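Local coordinates for protein putative sortase (Streptococcus pneumoniae, PDB 2W1J) that probably catalyses the sortase transpeptidation that links pilin subunits covalently during pilus assembly on the pneumococcal surface, at residues A[125-128]-A[129-132]; A[69-73]-A[74-78]; A[177-180]-A[181-184]; A[157-160]-A[161-164]. All blocks are in the same frame, centred on the assembly; numbering follows the deposited sequence.

Contact 1: residues A[125-128]-A[129-132]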
loop_
_atom_site.group_PDB
_atom_site.type_symbol
_atom_site.label_atom_id
_atom_site.label_comp_id
_atom_site.label_asym_id
_atom_site.label_seq_id
_atom_site.Cartn_x
_atom_site.Cartn_y
_atom_site.Cartn_z
ATOM N N THR A 125 10.945 -7.655 -3.588
ATOM C CA THR A 125 12.371 -7.974 -3.469
ATOM C C THR A 125 13.274 -6.860 -3.995
ATOM O O THR A 125 14.325 -6.576 -3.404
ATOM C CB THR A 125 12.708 -9.293 -4.179
ATOM O OG1 THR A 125 12.058 -10.354 -3.481
ATOM C CG2 THR A 125 14.224 -9.543 -4.193
ATOM N N ASP A 126 12.889 -6.248 -5.111
ATOM C CA ASP A 126 13.741 -5.233 -5.732
ATOM C C ASP A 126 13.539 -3.819 -5.170
ATOM O O ASP A 126 14.048 -2.846 -5.722
ATOM C CB ASP A 126 13.570 -5.234 -7.255
ATOM C CG ASP A 126 14.233 -6.430 -7.923
ATOM O OD1 ASP A 126 15.181 -7.021 -7.350
ATOM O OD2 ASP A 126 13.794 -6.783 -9.036
ATOM N N LEU A 127 12.824 -3.701 -4.054
ATOM C CA LEU A 127 12.670 -2.388 -3.425
ATOM C C LEU A 127 14.021 -1.767 -3.083
ATOM O O LEU A 127 14.154 -0.541 -3.071
ATOM C CB LEU A 127 11.823 -2.493 -2.158
ATOM C CG LEU A 127 10.657 -1.519 -2.022
ATOM C CD1 LEU A 127 9.694 -1.534 -3.216
ATOM C CD2 LEU A 127 9.903 -1.782 -0.721
ATOM N N THR A 128 15.027 -2.607 -2.829
ATOM C CA THR A 128 16.365 -2.111 -2.505
ATOM C C THR A 128 17.022 -1.390 -3.677
ATOM O O THR A 128 18.038 -0.711 -3.491
ATOM C CB THR A 128 17.314 -3.246 -2.065
ATOM O OG1 THR A 128 17.316 -4.274 -3.066
ATOM C CG2 THR A 128 16.865 -3.823 -0.723
ATOM N N LYS A 129 16.490 -1.578 -4.879
ATOM C CA LYS A 129 17.022 -0.906 -6.061
ATOM C C LYS A 129 16.491 0.515 -6.215
ATOM O O LYS A 129 17.037 1.300 -6.989
ATOM C CB LYS A 129 16.697 -1.685 -7.340
ATOM C CG LYS A 129 17.383 -3.043 -7.429
ATOM C CD LYS A 129 17.047 -3.801 -8.714
ATOM C CE LYS A 129 17.582 -3.109 -9.953
ATOM N NZ LYS A 129 17.287 -3.917 -11.177
ATOM N N LEU A 130 15.403 0.842 -5.519
ATOM C CA LEU A 130 14.777 2.143 -5.685
ATOM C C LEU A 130 15.636 3.256 -5.118
ATOM O O LEU A 130 16.261 3.115 -4.060
ATOM C CB LEU A 130 13.398 2.165 -5.028
ATOM C CG LEU A 130 12.381 1.242 -5.682
ATOM C CD1 LEU A 130 11.059 1.365 -4.940
ATOM C CD2 LEU A 130 12.232 1.542 -7.176
ATOM N N LYS A 131 15.628 4.376 -5.831
ATOM C CA LYS A 131 16.418 5.546 -5.471
ATOM C C LYS A 131 15.496 6.721 -5.214
ATOM O O LYS A 131 14.402 6.795 -5.782
ATOM C CB LYS A 131 17.362 5.916 -6.609
ATOM C CG LYS A 131 18.389 4.835 -6.914
ATOM C CD LYS A 131 19.380 5.292 -7.970
ATOM C CE LYS A 131 20.390 6.274 -7.384
ATOM N NZ LYS A 131 21.498 6.613 -8.338
ATOM N N VAL A 132 15.935 7.657 -4.383
ATOM C CA VAL A 132 15.211 8.909 -4.269
ATOM C C VAL A 132 15.003 9.478 -5.679
ATOM O O VAL A 132 15.875 9.371 -6.550
ATOM C CB VAL A 132 15.938 9.907 -3.348
ATOM C CG1 VAL A 132 15.933 9.399 -1.918
ATOM C CG2 VAL A 132 17.362 10.192 -3.843
HETATM O O HOH W 1 14.374 -4.734 -11.056
HETATM O O HOH W 2 15.596 1.498 -1.816
HETATM O O HOH W 3 18.784 2.023 -4.027
#
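The carboxylate of Asp-126 is the flat group here, and the aliphatic chain of Lys-129 lies over one of its faces: Lys-129 CD stands 3.9 Å from Asp-126 CG, almost straight above it. On that same side a water accepts from Lys-129 NZ (3.0 Å) and donates to Asp-126 OD2 (2.9 Å), reaching OD2 from well out of the carboxylate plane. The remaining oxygen, OD1, is hydrogen-bonded to a glycerol. With chi1 of Lys-129 at -66° and chi2 extended, CD lies over the acid; the bend at chi3 (66°) then turns CE, and NZ with it, toward the bridging water. The two side chains run alongside each other.

Beneath them the backbone makes a short 3-10 turn, with Lys-129 N bonded to Asp-126 O and Leu-130 N to Leu-127 O (3.1 Å). Leu-127 CD1 meets Leu-130 CD1 at 3.6 Å, branch against branch, on the side that packs on Val-189 and Ile-71 of the sheet. Two waters donate to Leu-130 O, one of them also to Leu-127 O and the other to Thr-128 O.

With 5.0 Å between Asp-126 OD2 and Lys-129 NZ, the opposite charges are bridged by water rather than paired directly, so their attraction is probably weaker than in a salt bridge.

Contact 2: residues A[69-73]-A[74-78]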
loop_
_atom_site.group_PDB
_atom_site.type_symbol
_atom_site.label_atom_id
_atom_site.label_comp_id
_atom_site.label_asym_id
_atom_site.label_seq_id
_atom_site.Cartn_x
_atom_site.Cartn_y
_atom_site.Cartn_z
ATOM N N VAL A 69 -0.289 -1.317 -6.870
ATOM C CA VAL A 69 0.882 -0.461 -6.777
ATOM C C VAL A 69 1.827 -0.798 -7.917
ATOM O O VAL A 69 2.256 -1.953 -8.076
ATOM C CB VAL A 69 1.588 -0.597 -5.397
ATOM C CG1 VAL A 69 1.969 -2.040 -5.086
ATOM C CG2 VAL A 69 2.773 0.353 -5.299
ATOM N N GLU A 70 2.134 0.214 -8.716
ATOM C CA GLU A 70 2.916 0.065 -9.935
ATOM C C GLU A 70 4.244 0.799 -9.756
ATOM O O GLU A 70 4.259 1.998 -9.440
ATOM C CB GLU A 70 2.128 0.666 -11.104
ATOM C CG GLU A 70 2.821 0.511 -12.449
ATOM C CD GLU A 70 2.178 1.333 -13.552
ATOM O OE1 GLU A 70 1.236 2.108 -13.274
ATOM O OE2 GLU A 70 2.639 1.201 -14.706
ATOM N N ILE A 71 5.350 0.088 -9.955
ATOM C CA ILE A 71 6.665 0.696 -9.800
ATOM C C ILE A 71 7.447 0.380 -11.073
ATOM O O ILE A 71 8.161 -0.625 -11.161
ATOM C CB ILE A 71 7.419 0.166 -8.564
ATOM C CG1 ILE A 71 6.487 0.011 -7.351
ATOM C CG2 ILE A 71 8.621 1.064 -8.268
ATOM C CD1 ILE A 71 7.134 -0.698 -6.170
ATOM N N PRO A 72 7.266 1.210 -12.106
ATOM C CA PRO A 72 7.776 0.857 -13.432
ATOM C C PRO A 72 9.279 0.577 -13.472
ATOM O O PRO A 72 9.717 -0.318 -14.195
ATOM C CB PRO A 72 7.414 2.088 -14.270
ATOM C CG PRO A 72 6.178 2.608 -13.630
ATOM C CD PRO A 72 6.392 2.396 -12.154
ATOM N N VAL A 73 10.076 1.302 -12.702
ATOM C CA VAL A 73 11.521 1.202 -12.849
ATOM C C VAL A 73 12.041 -0.179 -12.419
ATOM O O VAL A 73 13.104 -0.602 -12.866
ATOM C CB VAL A 73 12.235 2.371 -12.121
ATOM C CG1 VAL A 73 12.093 2.255 -10.610
ATOM C CG2 VAL A 73 13.686 2.486 -12.544
ATOM N N ILE A 74 11.299 -0.886 -11.564
ATOM C CA ILE A 74 11.651 -2.261 -11.193
ATOM C C ILE A 74 10.604 -3.276 -11.659
ATOM O O ILE A 74 10.558 -4.411 -11.178
ATOM C CB ILE A 74 11.900 -2.414 -9.677
ATOM C CG1 ILE A 74 10.717 -1.884 -8.862
ATOM C CG2 ILE A 74 13.200 -1.709 -9.286
ATOM C CD1 ILE A 74 10.812 -2.225 -7.375
ATOM N N ASP A 75 9.786 -2.886 -12.630
ATOM C CA ASP A 75 8.846 -3.826 -13.246
ATOM C C ASP A 75 7.925 -4.493 -12.235
ATOM O O ASP A 75 7.668 -5.704 -12.320
ATOM C CB ASP A 75 9.597 -4.886 -14.060
ATOM C CG ASP A 75 10.478 -4.266 -15.113
ATOM O OD1 ASP A 75 9.945 -3.490 -15.928
ATOM O OD2 ASP A 75 11.700 -4.517 -15.101
ATOM N N VAL A 76 7.421 -3.708 -11.289
ATOM C CA VAL A 76 6.486 -4.221 -10.294
ATOM C C VAL A 76 5.080 -3.697 -10.570
ATOM O O VAL A 76 4.896 -2.516 -10.875
ATOM C CB VAL A 76 6.921 -3.802 -8.878
ATOM C CG1 VAL A 76 5.802 -4.023 -7.879
ATOM C CG2 VAL A 76 8.168 -4.547 -8.473
ATOM N N ASP A 77 4.086 -4.576 -10.516
ATOM C CA ASP A 77 2.697 -4.136 -10.506
ATOM C C ASP A 77 1.960 -5.172 -9.681
ATOM O O ASP A 77 1.742 -6.298 -10.135
ATOM C CB ASP A 77 2.118 -4.013 -11.920
ATOM C CG ASP A 77 0.924 -3.057 -11.989
ATOM O OD1 ASP A 77 0.475 -2.541 -10.936
ATOM O OD2 ASP A 77 0.429 -2.816 -13.109
ATOM N N LEU A 78 1.625 -4.808 -8.447
ATOM C CA LEU A 78 1.042 -5.767 -7.507
ATOM C C LEU A 78 -0.349 -5.343 -7.084
ATOM O O LEU A 78 -0.569 -4.180 -6.755
ATOM C CB LEU A 78 1.893 -5.877 -6.246
ATOM C CG LEU A 78 3.221 -6.613 -6.334
ATOM C CD1 LEU A 78 3.884 -6.549 -4.967
ATOM C CD2 LEU A 78 3.005 -8.060 -6.765
#
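Val-69 to Ile-71 and Val-76 to Leu-78 run antiparallel, their axes 176° apart in direction, as the facing ends of a beta hairpin in the sortase sheet. Val-69 and Leu-78 exchange two backbone bonds as a hydrogen-bonded pair, as do Ile-71 and Val-76; Glu-70 and Asp-77 form the non-hydrogen-bonded pair between them. Asp-75 and Val-76 both face Ile-71, which makes a G1 beta bulge, and Asp-75 takes the left-handed conformation. Two overlapping turns close the loop, Ile-74 N bonding to Ile-71 O and Asp-75 N to Pro-72 O.

On the face carrying Val-69, Ile-71 and Val-76, Ile-71 is packed by two neighbours pointing the same way. Its CG2 touches Ile-74 CG1 at 3.7 Å, and its CD1 touches Val-76 CG1 at 4.0 Å. Ile-74 CG1 is placed between its own N and carbonyl carbon (chi1 53°), the setting that lays it alongside Ile-71. Leu-174 covers Val-69 and Ile-71 from the strand 170-178, and Phe-136 also covers Ile-71.

Glu-70 and Asp-77 point to the opposite face. Their carboxylates lie nearly in parallel planes, 17° apart, with Glu-70 OE2 and Asp-77 OD2 4.9 Å from each other. Each has a histidine partner, Glu-70 OE1 with His-139 and Asp-77 OD1 with His-68, which probably eases the repulsion. Glu-70 CB meets Asp-77 OD1 at 3.6 Å.

Ile-71 O takes two donors from opposite faces of its carbonyl plane, Val-76 N at 3.2 Å and Ile-74 N at 3.2 Å.

Contact 3: residues A[177-180]-A[181-184]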
loop_
_atom_site.group_PDB
_atom_site.type_symbol
_atom_site.label_atom_id
_atom_site.label_comp_id
_atom_site.label_asym_id
_atom_site.label_seq_id
_atom_site.Cartn_x
_atom_site.Cartn_y
_atom_site.Cartn_z
ATOM N N CYS A 177 10.799 -6.492 4.286
ATOM C CA CYS A 177 11.846 -6.916 5.209
ATOM C C CYS A 177 13.227 -6.704 4.609
ATOM O O CYS A 177 13.393 -6.699 3.388
ATOM C CB CYS A 177 11.665 -8.384 5.593
ATOM S SG CYS A 177 10.179 -8.670 6.559
ATOM N N THR A 178 14.222 -6.547 5.474
ATOM C CA THR A 178 15.581 -6.279 5.024
ATOM C C THR A 178 16.529 -6.594 6.186
ATOM O O THR A 178 16.077 -6.734 7.321
ATOM C CB THR A 178 15.688 -4.801 4.577
ATOM O OG1 THR A 178 16.646 -4.668 3.522
ATOM C CG2 THR A 178 16.020 -3.873 5.734
ATOM N N PRO A 179 17.838 -6.760 5.926
ATOM C CA PRO A 179 18.478 -6.907 4.621
ATOM C C PRO A 179 17.958 -8.135 3.882
ATOM O O PRO A 179 17.390 -9.041 4.496
ATOM C CB PRO A 179 19.960 -7.110 4.966
ATOM C CG PRO A 179 20.118 -6.529 6.355
ATOM C CD PRO A 179 18.812 -6.810 7.033
ATOM N N TYR A 180 18.196 -8.152 2.579
ATOM C CA TYR A 180 17.862 -9.278 1.725
ATOM C C TYR A 180 18.362 -10.580 2.366
ATOM O O TYR A 180 19.547 -10.710 2.698
ATOM C CB TYR A 180 18.511 -9.025 0.361
ATOM C CG TYR A 180 18.408 -10.152 -0.645
ATOM C CD1 TYR A 180 17.197 -10.469 -1.241
ATOM C CD2 TYR A 180 19.533 -10.891 -1.001
ATOM C CE1 TYR A 180 17.104 -11.504 -2.174
ATOM C CE2 TYR A 180 19.454 -11.918 -1.938
ATOM C CZ TYR A 180 18.234 -12.224 -2.510
ATOM O OH TYR A 180 18.153 -13.244 -3.430
ATOM N N MET A 181 17.449 -11.529 2.552
ATOM C CA MET A 181 17.795 -12.867 3.047
ATOM C C MET A 181 18.350 -12.859 4.462
ATOM O O MET A 181 19.003 -13.817 4.889
ATOM C CB MET A 181 18.711 -13.607 2.071
ATOM C CG MET A 181 18.028 -13.823 0.741
ATOM S SD MET A 181 16.591 -14.918 0.824
ATOM C CE MET A 181 16.024 -14.828 -0.868
ATOM N N ILE A 182 18.011 -11.805 5.204
ATOM C CA ILE A 182 18.356 -11.700 6.615
ATOM C C ILE A 182 17.099 -11.340 7.414
ATOM O O ILE A 182 16.754 -12.035 8.378
ATOM C CB ILE A 182 19.490 -10.683 6.845
ATOM C CG1 ILE A 182 20.745 -11.106 6.065
ATOM C CG2 ILE A 182 19.762 -10.489 8.343
ATOM C CD1 ILE A 182 21.522 -12.230 6.674
ATOM N N ASN A 183 16.431 -10.250 7.031
ATOM C CA ASN A 183 15.045 -9.989 7.453
ATOM C C ASN A 183 14.861 -9.622 8.917
ATOM O O ASN A 183 13.749 -9.698 9.448
ATOM C CB ASN A 183 14.149 -11.180 7.112
ATOM C CG ASN A 183 14.069 -11.434 5.629
ATOM O OD1 ASN A 183 14.259 -10.539 4.817
ATOM N ND2 ASN A 183 13.768 -12.681 5.265
ATOM N N THR A 184 15.929 -9.150 9.539
ATOM C CA THR A 184 15.884 -8.746 10.938
ATOM C C THR A 184 15.278 -7.349 11.093
ATOM O O THR A 184 14.864 -6.969 12.195
ATOM C CB THR A 184 17.304 -8.721 11.519
ATOM O OG1 THR A 184 18.161 -8.054 10.590
ATOM C CG2 THR A 184 17.825 -10.150 11.751
#
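Tyr-180 and Met-181 extend side by side in the same direction, with the methionine laid along one face of the ring. Met-181 CG sits 3.5 Å from the centroid of the Tyr-180 ring and only 9° off its normal, a CH-pi contact. Chi2 of Met-181 (-65°) bends the chain so that SD lies above the same ring, 4.8 Å from the centroid, in a more distant Met-aromatic contact; the methyl CE then comes down near Tyr-180 OH, at 3.7 Å. Thr-116 and Thr-125 also touch the tyrosine.

Pro-179, which follows a cis peptide bond, crosses Ile-182 at a slant, its CD 3.9 Å from Ile-182 CB. The carbonyl oxygen of Pro-179 is gripped twice: Asn-183 N approaches in the carbonyl plane at 3.0 Å, and Ile-182 N comes from above it at 2.9 Å. Asn-183 turns its amide oxygen back toward the strand end, where OD1 meets Cys-177 CB at 3.5 Å.

The backbone angles of Tyr-180 and Met-181 are those of a type II beta turn. It lies in the loop joining strands 170-178 and 185-194 and starts two residues after Cys-177, which closes the TLXTC signature of sortases and is, by analogy with the family, probably the nucleophile.

Contact 4: residues A[157-160]-A[161-164]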
loop_
_atom_site.group_PDB
_atom_site.type_symbol
_atom_site.label_atom_id
_atom_site.label_comp_id
_atom_site.label_asym_id
_atom_site.label_seq_id
_atom_site.Cartn_x
_atom_site.Cartn_y
_atom_site.Cartn_z
ATOM N N PRO A 157 11.654 -3.817 13.542
ATOM C CA PRO A 157 10.298 -4.181 13.142
ATOM C C PRO A 157 9.143 -3.556 13.924
ATOM O O PRO A 157 8.048 -3.439 13.384
ATOM C CB PRO A 157 10.294 -5.704 13.282
ATOM C CG PRO A 157 11.710 -6.083 12.970
ATOM C CD PRO A 157 12.529 -5.000 13.636
ATOM N N THR A 158 9.357 -3.178 15.177
ATOM C CA THR A 158 8.239 -2.658 15.969
ATOM C C THR A 158 8.266 -1.147 16.165
ATOM O O THR A 158 7.497 -0.601 16.963
ATOM C CB THR A 158 8.144 -3.345 17.340
ATOM O OG1 THR A 158 9.408 -3.256 18.007
ATOM C CG2 THR A 158 7.754 -4.802 17.167
ATOM N N ASN A 159 9.164 -0.478 15.451
ATOM C CA ASN A 159 9.199 0.978 15.454
ATOM C C ASN A 159 8.298 1.499 14.342
ATOM O O ASN A 159 8.628 1.373 13.166
ATOM C CB ASN A 159 10.631 1.468 15.232
ATOM C CG ASN A 159 10.706 2.971 15.037
ATOM O OD1 ASN A 159 9.748 3.695 15.320
ATOM N ND2 ASN A 159 11.844 3.447 14.545
ATOM N N PHE A 160 7.149 2.055 14.713
ATOM C CA PHE A 160 6.164 2.505 13.732
ATOM C C PHE A 160 6.158 4.018 13.524
ATOM O O PHE A 160 5.307 4.540 12.794
ATOM C CB PHE A 160 4.763 2.044 14.146
ATOM C CG PHE A 160 4.665 0.565 14.403
ATOM C CD1 PHE A 160 5.280 -0.338 13.552
ATOM C CD2 PHE A 160 3.958 0.078 15.490
ATOM C CE1 PHE A 160 5.192 -1.702 13.782
ATOM C CE2 PHE A 160 3.860 -1.283 15.722
ATOM C CZ PHE A 160 4.484 -2.174 14.865
ATOM N N ASP A 161 7.100 4.726 14.142
ATOM C CA ASP A 161 7.086 6.192 14.119
ATOM C C ASP A 161 7.047 6.739 12.687
ATOM O O ASP A 161 6.372 7.732 12.402
ATOM C CB ASP A 161 8.327 6.752 14.823
ATOM C CG ASP A 161 8.314 6.534 16.330
ATOM O OD1 ASP A 161 7.279 6.093 16.870
ATOM O OD2 ASP A 161 9.354 6.810 16.970
ATOM N N ASP A 162 7.778 6.096 11.782
ATOM C CA ASP A 162 7.919 6.593 10.424
ATOM C C ASP A 162 6.765 6.165 9.529
ATOM O O ASP A 162 6.803 6.437 8.322
ATOM C CB ASP A 162 9.230 6.094 9.822
ATOM C CG ASP A 162 10.418 6.466 10.669
ATOM O OD1 ASP A 162 10.720 7.672 10.759
ATOM O OD2 ASP A 162 11.045 5.561 11.251
ATOM N N LEU A 163 5.783 5.469 10.099
ATOM C CA LEU A 163 4.635 4.955 9.354
ATOM C C LEU A 163 3.366 5.743 9.626
ATOM O O LEU A 163 2.318 5.428 9.070
ATOM C CB LEU A 163 4.395 3.487 9.713
ATOM C CG LEU A 163 5.579 2.559 9.425
ATOM C CD1 LEU A 163 5.226 1.128 9.816
ATOM C CD2 LEU A 163 5.989 2.629 7.963
ATOM N N LEU A 164 3.457 6.740 10.497
ATOM C CA LEU A 164 2.283 7.490 10.929
ATOM C C LEU A 164 2.072 8.732 10.071
ATOM O O LEU A 164 2.975 9.183 9.366
ATOM C CB LEU A 164 2.437 7.886 12.397
ATOM C CG LEU A 164 2.574 6.707 13.362
ATOM C CD1 LEU A 164 2.743 7.228 14.783
ATOM C CD2 LEU A 164 1.377 5.762 13.264
HETATM O O HOH W 4 9.038 3.596 11.622
HETATM O O HOH W 5 12.641 6.134 13.341
HETATM O O HOH W 6 6.412 2.866 17.373
#
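An Asx turn running into a type I beta turn shapes this piece of the long loop between strands 144-155 and 170-178 of the sortase domain. In the first, Asp-161 N donates to Asn-159 OD1 at 3.1 Å with an angle of 161° at the hydrogen, arriving above the amide plane. In the second, Leu-163 N donates to Phe-160 O at 2.9 Å, and the backbone angles of Asp-161 and Asp-162 are those of type I.

With chi1 of Asn-159 at 172°, CG points away from its own N and the amide oxygen can reach forward over the turn. The same OD1 stands over a face of the Asp-161 carboxylate, 3.3 Å from Asp-161 CG, the two flat groups standing 84° apart.

Phe-160 meets Leu-163 at an oblique angle, CD1 to CD1 at 4.0 Å, while Thr-158 O lies 3.7 Å above the plane of the phenyl ring, over its centre. Val-39 packs on Phe-160, and Leu-96 and Leu-188 on Leu-163, joining the loop to its surroundings.

Asp-162 is paired through OD1 with Lys-153 in a salt bridge. Its OD2 faces the asparagine by way of water: one molecule receives Asp-162 N and donates to both Asp-162 OD2 and Asn-159 O, and another donates to Asp-162 OD2 at 2.7 Å while accepting from Asn-159 ND2 at 3.1 Å.

In the fold
The four contacts make a chain of neighbours. Contact 1 rests on the hairpin of contact 2, Leu-130 CD2 touching Val-73 CG1 at 3.5 Å, with Ile-71 and Ile-74 beside it. It also reaches contact 3, where Thr-125 CG2 comes 4.0 Å from Tyr-180 CE1. Contact 3 in turn meets contact 4 through Thr-184 O and Pro-157 CG, 3.4 Å apart. Contacts 2 and 4 are the two ends, their centres about 24 Å apart. Cys-177 and Arg-186, a pair expected to serve catalysis in sortases, place contact 3 at the probable active site: Cys-177 belongs to it, and Arg-186 touches Pro-157 of contact 4.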